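Local coordinates for protein TsrE (PDB 7CWW) that probably acts as the cyclase that builds the nitrogen-containing central ring of the thiopeptide thiostrepton, belonging to the family of lantibiotic dehydratase C-terminal domains, at residues A[229-232]-A[233-236]; A[108-111]-A[112-115]; A[339-342]-A[343-347]; A[202-205]-A[206-210]. One frame throughout, in Å; residues are numbered along the deposited sequence.

Contact 1. Residues A[229-232]-A[233-236]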
loop_
_atom_site.group_PDB
_atom_site.type_symbol
_atom_site.label_atom_id
_atom_site.label_comp_id
_atom_site.label_asym_id
_atom_site.label_seq_id
_atom_site.Cartn_x
_atom_site.Cartn_y
_atom_site.Cartn_z
ATOM N N TRP A 229 9.627 -7.798 4.176
ATOM C CA TRP A 229 8.501 -7.394 3.337
ATOM C C TRP A 229 8.678 -7.888 1.909
ATOM O O TRP A 229 7.758 -8.479 1.329
ATOM C CB TRP A 229 8.339 -5.875 3.339
ATOM C CG TRP A 229 7.443 -5.419 2.210
ATOM C CD1 TRP A 229 7.832 -4.853 1.025
ATOM C CD2 TRP A 229 6.004 -5.504 2.161
ATOM N NE1 TRP A 229 6.720 -4.580 0.248
ATOM C CE2 TRP A 229 5.593 -4.985 0.915
ATOM C CE3 TRP A 229 5.030 -6.001 3.037
ATOM C CZ2 TRP A 229 4.237 -4.905 0.538
ATOM C CZ3 TRP A 229 3.687 -5.934 2.656
ATOM C CH2 TRP A 229 3.308 -5.381 1.414
ATOM N N LEU A 230 9.868 -7.655 1.322
ATOM C CA LEU A 230 10.070 -7.974 -0.091
ATOM C C LEU A 230 9.952 -9.468 -0.346
ATOM O O LEU A 230 9.300 -9.878 -1.314
ATOM C CB LEU A 230 11.445 -7.477 -0.571
ATOM C CG LEU A 230 11.567 -5.955 -0.502
ATOM C CD1 LEU A 230 13.033 -5.529 -0.453
ATOM C CD2 LEU A 230 10.804 -5.269 -1.649
ATOM N N VAL A 231 10.587 -10.301 0.491
ATOM C CA VAL A 231 10.586 -11.734 0.204
ATOM C C VAL A 231 9.171 -12.296 0.336
ATOM O O VAL A 231 8.758 -13.159 -0.450
ATOM C CB VAL A 231 11.604 -12.495 1.089
ATOM C CG1 VAL A 231 13.032 -11.999 0.814
ATOM C CG2 VAL A 231 11.280 -12.361 2.566
ATOM N N ARG A 232 8.403 -11.813 1.315
ATOM C CA ARG A 232 7.033 -12.297 1.466
ATOM C C ARG A 232 6.157 -11.861 0.295
ATOM O O ARG A 232 5.438 -12.679 -0.288
ATOM C CB ARG A 232 6.469 -11.820 2.796
ATOM C CG ARG A 232 7.164 -12.493 3.965
ATOM C CD ARG A 232 6.306 -12.515 5.207
ATOM N NE ARG A 232 7.023 -13.182 6.289
ATOM C CZ ARG A 232 6.824 -14.442 6.664
ATOM N NH1 ARG A 232 5.915 -15.191 6.048
ATOM N NH2 ARG A 232 7.544 -14.954 7.657
ATOM N N LEU A 233 6.210 -10.580 -0.084
ATOM C CA LEU A 233 5.419 -10.156 -1.241
ATOM C C LEU A 233 5.850 -10.904 -2.490
ATOM O O LEU A 233 5.014 -11.356 -3.279
ATOM C CB LEU A 233 5.534 -8.646 -1.462
ATOM C CG LEU A 233 4.662 -8.051 -2.577
ATOM C CD1 LEU A 233 3.132 -8.203 -2.308
ATOM C CD2 LEU A 233 5.021 -6.572 -2.810
ATOM N N ARG A 234 7.162 -11.069 -2.677
ATOM C CA ARG A 234 7.646 -11.747 -3.872
ATOM C C ARG A 234 7.218 -13.211 -3.899
ATOM O O ARG A 234 6.943 -13.754 -4.974
ATOM C CB ARG A 234 9.165 -11.611 -3.954
ATOM C CG ARG A 234 9.781 -12.208 -5.208
ATOM C CD ARG A 234 11.293 -12.040 -5.160
ATOM N NE ARG A 234 11.915 -12.876 -4.130
ATOM C CZ ARG A 234 13.197 -12.791 -3.775
ATOM N NH1 ARG A 234 13.986 -11.887 -4.345
ATOM N NH2 ARG A 234 13.699 -13.609 -2.861
ATOM N N ASP A 235 7.144 -13.857 -2.732
ATOM C CA ASP A 235 6.626 -15.226 -2.650
ATOM C C ASP A 235 5.186 -15.316 -3.141
ATOM O O ASP A 235 4.754 -16.372 -3.615
ATOM C CB ASP A 235 6.682 -15.728 -1.207
ATOM C CG ASP A 235 8.071 -16.154 -0.775
ATOM O OD1 ASP A 235 8.952 -16.323 -1.643
ATOM O OD2 ASP A 235 8.272 -16.315 0.448
ATOM N N TYR A 236 4.414 -14.237 -2.999
ATOM C CA TYR A 236 3.021 -14.235 -3.427
ATOM C C TYR A 236 2.838 -13.931 -4.905
ATOM O O TYR A 236 1.750 -14.176 -5.437
ATOM C CB TYR A 236 2.218 -13.211 -2.609
ATOM C CG TYR A 236 1.675 -13.823 -1.341
ATOM C CD1 TYR A 236 2.534 -14.217 -0.319
ATOM C CD2 TYR A 236 0.313 -14.048 -1.177
ATOM C CE1 TYR A 236 2.047 -14.803 0.852
ATOM C CE2 TYR A 236 -0.181 -14.633 -0.004
ATOM C CZ TYR A 236 0.694 -15.013 0.992
ATOM O OH TYR A 236 0.221 -15.594 2.145
HETATM O O HOH W 1 10.667 -14.562 -2.250
#
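Trp229 and Leu233 meet one turn apart on helix 224-245, an i/i+4 pair of the alpha-helix whose side chains lie alongside each other and point the same way. The touching atoms are Trp229 CZ2 and Leu233 CD2, 3.8 Å apart, with the methyl approaching the indole obliquely. Both side chains have CG anti to the backbone N (chi1 165° for Trp229, -175° for Leu233), which sends them off one flank of the helix. Beneath them Leu233 N donates to Trp229 O at 3.0 Å with an almost straight N-H...O angle of 174°. On the more exposed flank, a water bridges three groups: it accepts from Arg234 NE at 2.8 Å, donates to Val231 O at 3.0 Å and donates to Asp235 OD1. The chain of Arg234 turns at chi3, and the water lies in the plane of its guanidinium.

Further out, Trp229 NE1 is hydrogen-bonded to Thr145 and its ring stacks with His323, while Arg234 NH1 reaches the carbonyls of Pro215 and Gly217. Arg232 pairs with Glu228 one turn back. At the far end, Tyr236 turns its ring edge to a backbone oxygen, CD1 standing 3.3 Å from Arg232 O.

Contact 2. Residues A[108-111]-A[112-115]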
loop_
_atom_site.group_PDB
_atom_site.type_symbol
_atom_site.label_atom_id
_atom_site.label_comp_id
_atom_site.label_asym_id
_atom_site.label_seq_id
_atom_site.Cartn_x
_atom_site.Cartn_y
_atom_site.Cartn_z
ATOM N N LEU A 108 -6.515 -15.362 -0.574
ATOM C CA LEU A 108 -5.111 -15.004 -0.728
ATOM C C LEU A 108 -4.776 -13.730 0.039
ATOM O O LEU A 108 -3.744 -13.664 0.709
ATOM C CB LEU A 108 -4.757 -14.846 -2.208
ATOM C CG LEU A 108 -3.268 -14.885 -2.588
ATOM C CD1 LEU A 108 -2.630 -16.226 -2.259
ATOM C CD2 LEU A 108 -3.092 -14.602 -4.079
ATOM N N ALA A 109 -5.633 -12.705 -0.042
ATOM C CA ALA A 109 -5.373 -11.474 0.703
ATOM C C ALA A 109 -5.332 -11.739 2.205
ATOM O O ALA A 109 -4.450 -11.232 2.910
ATOM C CB ALA A 109 -6.438 -10.407 0.381
ATOM N N GLU A 110 -6.288 -12.521 2.720
ATOM C CA GLU A 110 -6.299 -12.800 4.152
ATOM C C GLU A 110 -5.088 -13.628 4.552
ATOM O O GLU A 110 -4.531 -13.435 5.642
ATOM C CB GLU A 110 -7.608 -13.495 4.538
ATOM C CG GLU A 110 -8.829 -12.583 4.368
ATOM C CD GLU A 110 -10.079 -13.157 5.017
ATOM O OE1 GLU A 110 -10.112 -14.377 5.273
ATOM O OE2 GLU A 110 -11.030 -12.386 5.273
ATOM N N ASN A 111 -4.661 -14.541 3.673
ATOM C CA ASN A 111 -3.410 -15.261 3.887
ATOM C C ASN A 111 -2.244 -14.295 3.986
ATOM O O ASN A 111 -1.388 -14.421 4.870
ATOM C CB ASN A 111 -3.155 -16.253 2.747
ATOM C CG ASN A 111 -3.889 -17.566 2.928
ATOM O OD1 ASN A 111 -4.336 -17.898 4.021
ATOM N ND2 ASN A 111 -3.996 -18.328 1.852
ATOM N N PHE A 112 -2.172 -13.345 3.050
ATOM C CA PHE A 112 -1.061 -12.397 3.046
ATOM C C PHE A 112 -1.049 -11.564 4.327
ATOM O O PHE A 112 0.001 -11.381 4.957
ATOM C CB PHE A 112 -1.151 -11.489 1.815
ATOM C CG PHE A 112 0.044 -10.593 1.652
ATOM C CD1 PHE A 112 1.259 -11.113 1.201
ATOM C CD2 PHE A 112 -0.034 -9.245 1.996
ATOM C CE1 PHE A 112 2.372 -10.304 1.079
ATOM C CE2 PHE A 112 1.085 -8.410 1.870
ATOM C CZ PHE A 112 2.286 -8.942 1.412
ATOM N N TRP A 113 -2.212 -11.041 4.719
ATOM C CA TRP A 113 -2.302 -10.224 5.926
ATOM C C TRP A 113 -1.909 -11.020 7.169
ATOM O O TRP A 113 -1.197 -10.511 8.040
ATOM C CB TRP A 113 -3.725 -9.671 6.069
ATOM C CG TRP A 113 -4.045 -8.560 5.081
ATOM C CD1 TRP A 113 -3.159 -7.673 4.527
ATOM C CD2 TRP A 113 -5.329 -8.245 4.520
ATOM N NE1 TRP A 113 -3.819 -6.819 3.669
ATOM C CE2 TRP A 113 -5.151 -7.147 3.652
ATOM C CE3 TRP A 113 -6.612 -8.772 4.687
ATOM C CZ2 TRP A 113 -6.212 -6.572 2.947
ATOM C CZ3 TRP A 113 -7.660 -8.212 3.980
ATOM C CH2 TRP A 113 -7.458 -7.113 3.127
ATOM N N THR A 114 -2.375 -12.271 7.270
ATOM C CA THR A 114 -2.006 -13.123 8.399
ATOM C C THR A 114 -0.496 -13.328 8.442
ATOM O O THR A 114 0.142 -13.167 9.488
ATOM C CB THR A 114 -2.728 -14.475 8.285
ATOM O OG1 THR A 114 -4.143 -14.262 8.255
ATOM C CG2 THR A 114 -2.378 -15.419 9.449
ATOM N N GLU A 115 0.101 -13.669 7.300
ATOM C CA GLU A 115 1.521 -13.988 7.309
ATOM C C GLU A 115 2.398 -12.763 7.505
ATOM O O GLU A 115 3.542 -12.910 7.943
ATOM C CB GLU A 115 1.896 -14.708 6.015
ATOM C CG GLU A 115 1.204 -16.055 5.894
ATOM C CD GLU A 115 1.791 -16.917 4.797
ATOM O OE1 GLU A 115 2.187 -16.364 3.741
ATOM O OE2 GLU A 115 1.840 -18.147 4.992
#
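Trp113 folds back over the preceding turn of helix 106-127, an alpha-helical i/i+4 arrangement in which one face of the indole lies above the carbonyl oxygen of Ala109. That oxygen sits 3.3 Å from the ring plane, nearer the border of the ring than its middle, and also accepts from Trp113 N at 2.9 Å. With CG beside its own backbone N (chi1 -73°), the indole runs back along the helix, bringing CZ3 to 4.4 Å from Ala109 CB. This is the compact side: Phe43 and Trp322 meet the Trp113 ring, and Phe112, with CG anti to its backbone N, is directed toward Tyr319, Trp229 and Tyr236.

The other side is more open. Asn111 and Glu115 are exposed, and no contact joins their side chains; Glu115 CG lies 3.2 Å from the backbone oxygen Asn111 O, which also accepts from Glu115 N. Glu115 OE1 is nevertheless held by a hydrogen bond to Tyr236 OH on helix 224-245. Glu110, partly exposed, has weak partners in Arg58 and Tyr93.

Thr114 folds its hydroxyl back on the helix. Glu110 O is gripped twice, by Thr114 N at 2.9 Å and by Thr114 OG1 at 2.8 Å, the two donors arriving from opposite faces of the carbonyl plane.

Contact 3. Residues A[339-342]-A[343-347]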
loop_
_atom_site.group_PDB
_atom_site.type_symbol
_atom_site.label_atom_id
_atom_site.label_comp_id
_atom_site.label_asym_id
_atom_site.label_seq_id
_atom_site.Cartn_x
_atom_site.Cartn_y
_atom_site.Cartn_z
ATOM N N TYR A 339 5.354 10.902 -3.880
ATOM C CA TYR A 339 5.912 12.060 -4.569
ATOM C C TYR A 339 7.419 12.152 -4.357
ATOM O O TYR A 339 8.177 12.375 -5.307
ATOM C CB TYR A 339 5.221 13.338 -4.083
ATOM C CG TYR A 339 5.747 14.576 -4.772
ATOM C CD1 TYR A 339 5.200 15.007 -5.978
ATOM C CD2 TYR A 339 6.800 15.297 -4.233
ATOM C CE1 TYR A 339 5.685 16.134 -6.625
ATOM C CE2 TYR A 339 7.297 16.417 -4.874
ATOM C CZ TYR A 339 6.737 16.832 -6.066
ATOM O OH TYR A 339 7.237 17.946 -6.701
ATOM N N LEU A 340 7.863 12.010 -3.107
ATOM C CA LEU A 340 9.286 12.087 -2.795
ATOM C C LEU A 340 10.078 11.016 -3.529
ATOM O O LEU A 340 11.180 11.278 -4.023
ATOM C CB LEU A 340 9.502 11.946 -1.285
ATOM C CG LEU A 340 8.908 13.044 -0.396
ATOM C CD1 LEU A 340 9.238 12.736 1.054
ATOM C CD2 LEU A 340 9.387 14.430 -0.789
ATOM N N ILE A 341 9.543 9.795 -3.591
ATOM C CA ILE A 341 10.228 8.718 -4.299
ATOM C C ILE A 341 10.335 9.033 -5.785
ATOM O O ILE A 341 11.390 8.843 -6.405
ATOM C CB ILE A 341 9.506 7.381 -4.067
ATOM C CG1 ILE A 341 9.654 6.967 -2.605
ATOM C CG2 ILE A 341 10.075 6.300 -5.029
ATOM C CD1 ILE A 341 8.812 5.782 -2.200
ATOM N N ALA A 342 9.228 9.469 -6.393
ATOM C CA ALA A 342 9.238 9.752 -7.823
ATOM C C ALA A 342 10.238 10.858 -8.157
ATOM O O ALA A 342 11.038 10.726 -9.091
ATOM C CB ALA A 342 7.827 10.133 -8.291
ATOM N N ARG A 343 10.217 11.954 -7.388
ATOM C CA ARG A 343 11.134 13.060 -7.655
ATOM C C ARG A 343 12.580 12.630 -7.462
ATOM O O ARG A 343 13.459 13.012 -8.242
ATOM C CB ARG A 343 10.818 14.253 -6.745
ATOM C CG ARG A 343 9.526 14.997 -7.064
ATOM C CD ARG A 343 9.610 15.804 -8.348
ATOM N NE ARG A 343 10.788 16.662 -8.400
ATOM C CZ ARG A 343 10.867 17.887 -7.890
ATOM N NH1 ARG A 343 9.829 18.441 -7.259
ATOM N NH2 ARG A 343 11.998 18.563 -8.013
ATOM N N ALA A 344 12.854 11.843 -6.420
ATOM C CA ALA A 344 14.226 11.398 -6.194
ATOM C C ALA A 344 14.705 10.479 -7.317
ATOM O O ALA A 344 15.850 10.600 -7.775
ATOM C CB ALA A 344 14.341 10.707 -4.838
ATOM N N PHE A 345 13.859 9.546 -7.769
ATOM C CA PHE A 345 14.206 8.755 -8.961
ATOM C C PHE A 345 14.505 9.669 -10.139
ATOM O O PHE A 345 15.507 9.503 -10.845
ATOM C CB PHE A 345 13.044 7.831 -9.342
ATOM C CG PHE A 345 13.119 6.441 -8.776
ATOM C CD1 PHE A 345 14.178 5.600 -9.076
ATOM C CD2 PHE A 345 12.076 5.954 -7.994
ATOM C CE1 PHE A 345 14.214 4.299 -8.583
ATOM C CE2 PHE A 345 12.096 4.661 -7.495
ATOM C CZ PHE A 345 13.175 3.828 -7.790
ATOM N N GLU A 346 13.613 10.637 -10.380
ATOM C CA GLU A 346 13.716 11.504 -11.546
ATOM C C GLU A 346 15.036 12.255 -11.574
ATOM O O GLU A 346 15.700 12.322 -12.614
ATOM C CB GLU A 346 12.549 12.491 -11.541
ATOM C CG GLU A 346 12.196 13.071 -12.868
ATOM C CD GLU A 346 10.976 13.969 -12.749
ATOM O OE1 GLU A 346 11.152 15.194 -12.565
ATOM O OE2 GLU A 346 9.850 13.426 -12.775
ATOM N N GLU A 347 15.412 12.862 -10.448
ATOM C CA GLU A 347 16.648 13.637 -10.408
ATOM C C GLU A 347 17.879 12.746 -10.319
ATOM O O GLU A 347 18.912 13.049 -10.923
ATOM C CB GLU A 347 16.630 14.605 -9.226
ATOM C CG GLU A 347 15.852 15.877 -9.486
ATOM C CD GLU A 347 15.909 16.839 -8.313
ATOM O OE1 GLU A 347 16.546 16.490 -7.291
ATOM O OE2 GLU A 347 15.316 17.934 -8.421
#
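Arg343 sets CG beside its backbone N and then bends at chi2 (-71°) and chi3 (-50°), curling back toward Tyr339, which has CG anti to its backbone N. The result is an i/i+4 pair on helix 331-349, lying side by side, in which one arginine makes two different contacts with one tyrosine. Its CG sits over the ring face in a CH-pi contact, 3.7 Å from the Tyr339 ring centroid. Its NH1 donates to Tyr339 OH at 2.7 Å, with the oxygen within 3° of the guanidinium plane. The hydroxyl therefore meets the edge of the cation; ring and guanidinium planes are perpendicular, which excludes a flat stack. In the other direction Arg343 NH2 makes a weak salt bridge to Glu347 OE2 at 3.4 Å, one turn on. That carboxylate is shared with Arg198, while Glu347 OE1 accepts from Tyr194 OH.

A second i/i+4 pair is apolar: Ile341 CG2 packs 3.6 Å from Phe345 CE2, both side chains pointing the same way. Tyr339 and Arg343 lie against helix 183-211 through Ala191 and Tyr194. Ile341 packs on helices 131-149 and 163-177, and Phe345 touches Tyr166 of helix 163-177 and Leu205 and Val209 of helix 183-211.

Contact 4. Residues A[202-205]-A[206-210]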
loop_
_atom_site.group_PDB
_atom_site.type_symbol
_atom_site.label_atom_id
_atom_site.label_comp_id
_atom_site.label_asym_id
_atom_site.label_seq_id
_atom_site.Cartn_x
_atom_site.Cartn_y
_atom_site.Cartn_z
ATOM N N ARG A 202 17.953 11.463 -2.157
ATOM C CA ARG A 202 18.554 10.930 -3.380
ATOM C C ARG A 202 19.631 9.885 -3.092
ATOM O O ARG A 202 19.550 8.784 -3.662
ATOM C CB ARG A 202 19.060 12.083 -4.254
ATOM C CG ARG A 202 17.917 12.787 -4.991
ATOM C CD ARG A 202 18.400 13.984 -5.770
ATOM N NE ARG A 202 19.572 13.649 -6.564
ATOM C CZ ARG A 202 20.202 14.502 -7.364
ATOM N NH1 ARG A 202 19.777 15.752 -7.472
ATOM N NH2 ARG A 202 21.262 14.104 -8.052
ATOM N N PRO A 203 20.627 10.124 -2.227
ATOM C CA PRO A 203 21.602 9.048 -1.955
ATOM C C PRO A 203 21.003 7.848 -1.236
ATOM O O PRO A 203 21.439 6.713 -1.481
ATOM C CB PRO A 203 22.684 9.740 -1.110
ATOM C CG PRO A 203 22.041 10.975 -0.580
ATOM C CD PRO A 203 21.035 11.399 -1.602
ATOM N N ARG A 204 20.010 8.050 -0.366
ATOM C CA ARG A 204 19.327 6.909 0.238
ATOM C C ARG A 204 18.662 6.045 -0.831
ATOM O O ARG A 204 18.804 4.815 -0.835
ATOM C CB ARG A 204 18.298 7.402 1.262
ATOM C CG ARG A 204 17.604 6.292 2.060
ATOM C CD ARG A 204 18.612 5.388 2.767
ATOM N NE ARG A 204 17.962 4.331 3.543
ATOM C CZ ARG A 204 18.523 3.159 3.834
ATOM N NH1 ARG A 204 17.858 2.259 4.548
ATOM N NH2 ARG A 204 19.749 2.880 3.409
ATOM N N LEU A 205 17.959 6.681 -1.767
ATOM C CA LEU A 205 17.291 5.949 -2.840
ATOM C C LEU A 205 18.286 5.183 -3.707
ATOM O O LEU A 205 18.058 4.017 -4.046
ATOM C CB LEU A 205 16.465 6.912 -3.701
ATOM C CG LEU A 205 15.751 6.232 -4.880
ATOM C CD1 LEU A 205 14.239 6.497 -4.881
ATOM C CD2 LEU A 205 16.374 6.644 -6.203
ATOM N N ARG A 206 19.392 5.825 -4.100
ATOM C CA ARG A 206 20.328 5.137 -4.983
ATOM C C ARG A 206 20.896 3.903 -4.298
ATOM O O ARG A 206 21.112 2.865 -4.938
ATOM C CB ARG A 206 21.457 6.079 -5.422
ATOM C CG ARG A 206 22.451 5.417 -6.382
ATOM C CD ARG A 206 23.256 6.412 -7.218
ATOM N NE ARG A 206 23.466 5.876 -8.561
ATOM C CZ ARG A 206 23.123 6.489 -9.687
ATOM N NH1 ARG A 206 23.352 5.897 -10.850
ATOM N NH2 ARG A 206 22.566 7.692 -9.660
ATOM N N THR A 207 21.119 3.994 -2.987
ATOM C CA THR A 207 21.691 2.876 -2.240
ATOM C C THR A 207 20.712 1.712 -2.147
ATOM O O THR A 207 21.112 0.547 -2.246
ATOM C CB THR A 207 22.096 3.351 -0.854
ATOM O OG1 THR A 207 23.258 4.173 -0.983
ATOM C CG2 THR A 207 22.391 2.160 0.059
ATOM N N LEU A 208 19.426 2.009 -1.952
ATOM C CA LEU A 208 18.422 0.952 -1.947
ATOM C C LEU A 208 18.329 0.280 -3.307
ATOM O O LEU A 208 18.209 -0.947 -3.393
ATOM C CB LEU A 208 17.059 1.519 -1.558
ATOM C CG LEU A 208 16.904 1.981 -0.112
ATOM C CD1 LEU A 208 15.687 2.896 0.002
ATOM C CD2 LEU A 208 16.757 0.748 0.777
ATOM N N VAL A 209 18.362 1.072 -4.379
ATOM C CA VAL A 209 18.295 0.498 -5.718
ATOM C C VAL A 209 19.511 -0.379 -5.972
ATOM O O VAL A 209 19.397 -1.483 -6.524
ATOM C CB VAL A 209 18.156 1.612 -6.772
ATOM C CG1 VAL A 209 18.211 1.013 -8.178
ATOM C CG2 VAL A 209 16.845 2.392 -6.561
ATOM N N GLU A 210 20.696 0.083 -5.553
ATOM C CA GLU A 210 21.878 -0.763 -5.668
ATOM C C GLU A 210 21.707 -2.052 -4.869
ATOM O O GLU A 210 22.077 -3.139 -5.334
ATOM C CB GLU A 210 23.127 -0.008 -5.200
ATOM C CG GLU A 210 24.360 -0.893 -4.998
ATOM C CD GLU A 210 25.019 -1.319 -6.311
ATOM O OE1 GLU A 210 25.650 -2.407 -6.348
ATOM O OE2 GLU A 210 24.901 -0.570 -7.308
#
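Thr207 and Pro203 are joined by a side-chain-to-backbone bond on the alpha-helix 183-211, which is kinked where the ring nitrogen of Pro203 can give no hydrogen bond to the turn before. Among the polar interactions, Pro203 O accepts twice: from Thr207 N at 3.1 Å and from Thr207 OG1 at 3.2 Å. The threonine places OG1 beside its own backbone N (chi1 -72°), which brings the hydroxyl within reach of that carbonyl, and the two donors come from opposite faces of its plane. Across and beyond the kink the i/i+4 bonds are kept, with Arg206 N to Arg202 O at 3.0 Å and an N-H...O angle of 162°.

The ionic partners lie on neighbouring helices. Arg202 and Arg206 both form salt bridges to Glu348 of helix 331-349, a shared carboxylate that would be expected to offset their like charges. Arg204 instead reaches Asp140 of helix 131-149.

Van der Waals contacts between side chains within the helix are loose. Leu208 CD2 sits over one face of the Arg204 guanidinium, 4.2 Å above its plane, and in the apolar pair Leu205 CD2 is 4.3 Å from Val209 CG2. The leucines look outward to other helices: Leu205 and Leu208 both touch Val143, and Leu205 also touches Tyr349. Val209 CG2 also comes within 3.2 Å of the backbone oxygen Leu205 O.

Along the chain the order is contact 2, contact 4, contact 1, contact 3, each on a different helix of this lantibiotic-dehydratase C-terminal-type chain. They form two touching pairs. Contacts 1 and 2, with centres 12 Å apart, join helices 224-245 and 106-127: Trp229 CZ3 packs 3.5 Å from Phe112 CZ. Contacts 3 and 4, centres 11 Å apart, join helices 331-349 and 183-211, where Glu347 OE1 and Arg202 NH1 form a long, weak ion pair at 3.3 Å. Contacts 2 and 3 lie on opposite sides of the chain's centre, their centres about 30 Å apart. Helix 131-149 touches contacts 1, 3 and 4, linking the two pairs within this largely helical chain.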